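Local atomic coordinates of protein kinase domain-containing protein (Chaetomium thermophilum, PDB entry 6Z3U), a protein that probably phosphorylates serine and threonine residues, including those of the RNA polymerase II C-terminal repeats, as the CDK7-type kinase of the CAK complex. Residues B[173-178]-B[233-238]. Numbering follows the deposited sequence.
Sequences EYLPLG and EVKLAD
L175 faces K235 across a CA–CA separation of 8.5 Å, where the loop 173-178 passes strand 234-236 without a backbone hydrogen bond between them. Residues 173-178 hold the hinge that links the two lobes of the kinase fold and probably borders the ATP cleft, the L175 side chain being about 9 Å from that of L98, a predicted ATP-binding residue. Strand 234-236, of the C-terminal lobe, pairs with 226-228 in a β-hairpin and runs on toward D238, the aspartate of the DFG motif. K235 starts out toward the hinge, meeting L175 near its root and E173 at its end. CD1 and CD2 of L175 each lie 3.9 Å from CG of K235, which sits against the leucine fork; L175 also rests on L227. Bent at chi2 (-102°), the lysine then crosses the extended E173 side chain at about a right angle. Its NZ bonds more strongly to the P152 carbonyl oxygen than to E173 OE2, where the salt bridge includes a weak 3.1 Å hydrogen bond. With an alanine at K235, the E173 carboxylate would probably lose its cationic mate, the P152 carbonyl its donor and L175 its methylene support. OE1 of E173, 3.9 Å from K235 NZ, accepts from the backbone N of G156.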
loop_
_atom_site.group_PDB
_atom_site.type_symbol
_atom_site.label_atom_id
_atom_site.label_comp_id
_atom_site.label_asym_id
_atom_site.label_seq_id
_atom_site.Cartn_x
_atom_site.Cartn_y
_atom_site.Cartn_z
ATOM N N GLU B 173 12.610 5.003 -12.546
ATOM C CA GLU B 173 13.066 4.595 -13.864
ATOM C C GLU B 173 13.076 5.793 -14.805
ATOM O O GLU B 173 12.157 6.615 -14.799
ATOM C CB GLU B 173 12.151 3.502 -14.417
ATOM C CG GLU B 173 12.863 2.239 -14.859
ATOM C CD GLU B 173 11.910 1.216 -15.449
ATOM O OE1 GLU B 173 11.003 0.757 -14.722
ATOM O OE2 GLU B 173 12.065 0.873 -16.641
ATOM N N TYR B 174 14.123 5.892 -15.616
ATOM C CA TYR B 174 14.224 6.950 -16.613
ATOM C C TYR B 174 13.504 6.508 -17.883
ATOM O O TYR B 174 13.912 5.537 -18.531
ATOM C CB TYR B 174 15.686 7.282 -16.901
ATOM C CG TYR B 174 15.868 8.419 -17.880
ATOM C CD1 TYR B 174 15.462 9.707 -17.557
ATOM C CD2 TYR B 174 16.453 8.208 -19.119
ATOM C CE1 TYR B 174 15.628 10.754 -18.446
ATOM C CE2 TYR B 174 16.627 9.249 -20.014
ATOM C CZ TYR B 174 16.212 10.520 -19.672
ATOM O OH TYR B 174 16.375 11.565 -20.552
ATOM N N LEU B 175 12.433 7.222 -18.235
ATOM C CA LEU B 175 11.576 6.887 -19.371
ATOM C C LEU B 175 11.574 8.060 -20.342
ATOM O O LEU B 175 10.685 8.925 -20.287
ATOM C CB LEU B 175 10.161 6.559 -18.893
ATOM C CG LEU B 175 10.095 5.554 -17.739
ATOM C CD1 LEU B 175 8.666 5.372 -17.253
ATOM C CD2 LEU B 175 10.693 4.217 -18.154
ATOM N N PRO B 176 12.542 8.126 -21.264
ATOM C CA PRO B 176 12.711 9.345 -22.067
ATOM C C PRO B 176 11.765 9.483 -23.251
ATOM O O PRO B 176 11.653 10.591 -23.793
ATOM C CB PRO B 176 14.164 9.232 -22.553
ATOM C CG PRO B 176 14.406 7.759 -22.641
ATOM C CD PRO B 176 13.619 7.146 -21.508
ATOM N N LEU B 177 11.077 8.422 -23.666
ATOM C CA LEU B 177 10.270 8.457 -24.880
ATOM C C LEU B 177 8.860 8.988 -24.653
ATOM O O LEU B 177 7.998 8.806 -25.519
ATOM C CB LEU B 177 10.200 7.063 -25.508
ATOM C CG LEU B 177 11.481 6.564 -26.176
ATOM C CD1 LEU B 177 11.235 5.233 -26.863
ATOM C CD2 LEU B 177 12.006 7.578 -27.172
ATOM N N GLY B 178 8.601 9.628 -23.519
ATOM C CA GLY B 178 7.323 10.273 -23.303
ATOM C C GLY B 178 6.234 9.329 -22.843
ATOM O O GLY B 178 6.490 8.406 -22.067
ATOM N N GLU B 233 9.203 -0.289 -24.096
ATOM C CA GLU B 233 8.271 -0.892 -23.150
ATOM C C GLU B 233 7.485 0.199 -22.432
ATOM O O GLU B 233 8.064 1.167 -21.929
ATOM C CB GLU B 233 9.032 -1.751 -22.138
ATOM C CG GLU B 233 8.154 -2.633 -21.252
ATOM C CD GLU B 233 8.049 -4.066 -21.757
ATOM O OE1 GLU B 233 9.101 -4.732 -21.882
ATOM O OE2 GLU B 233 6.918 -4.527 -22.026
ATOM N N VAL B 234 6.165 0.040 -22.381
ATOM C CA VAL B 234 5.279 1.016 -21.755
ATOM C C VAL B 234 5.122 0.678 -20.281
ATOM O O VAL B 234 4.948 -0.489 -19.910
ATOM C CB VAL B 234 3.916 1.052 -22.471
ATOM C CG1 VAL B 234 2.885 1.758 -21.615
ATOM C CG2 VAL B 234 4.044 1.750 -23.814
ATOM N N LYS B 235 5.171 1.708 -19.436
ATOM C CA LYS B 235 5.101 1.559 -17.988
ATOM C C LYS B 235 3.944 2.392 -17.447
ATOM O O LYS B 235 3.766 3.547 -17.846
ATOM C CB LYS B 235 6.411 2.001 -17.317
ATOM C CG LYS B 235 7.695 1.668 -18.074
ATOM C CD LYS B 235 8.415 0.465 -17.483
ATOM C CE LYS B 235 9.543 -0.002 -18.397
ATOM N NZ LYS B 235 10.198 -1.259 -17.934
ATOM N N LEU B 236 3.147 1.795 -16.563
ATOM C CA LEU B 236 2.123 2.524 -15.818
ATOM C C LEU B 236 2.774 3.299 -14.678
ATOM O O LEU B 236 3.559 2.734 -13.910
ATOM C CB LEU B 236 1.087 1.547 -15.265
ATOM C CG LEU B 236 -0.264 2.095 -14.803
ATOM C CD1 LEU B 236 -0.936 2.897 -15.903
ATOM C CD2 LEU B 236 -1.162 0.961 -14.345
ATOM N N ALA B 237 2.436 4.586 -14.543
ATOM C CA ALA B 237 3.249 5.489 -13.733
ATOM C C ALA B 237 2.499 6.132 -12.574
ATOM O O ALA B 237 2.919 5.969 -11.425
ATOM C CB ALA B 237 3.859 6.581 -14.625
ATOM N N ASP B 238 1.438 6.896 -12.822
ATOM C CA ASP B 238 0.867 7.740 -11.772
ATOM C C ASP B 238 -0.018 6.899 -10.860
ATOM O O ASP B 238 -1.072 6.412 -11.282
ATOM C CB ASP B 238 0.082 8.900 -12.376
ATOM C CG ASP B 238 -0.282 9.954 -11.344
ATOM O OD1 ASP B 238 -0.869 9.585 -10.303
ATOM O OD2 ASP B 238 0.028 11.144 -11.568
#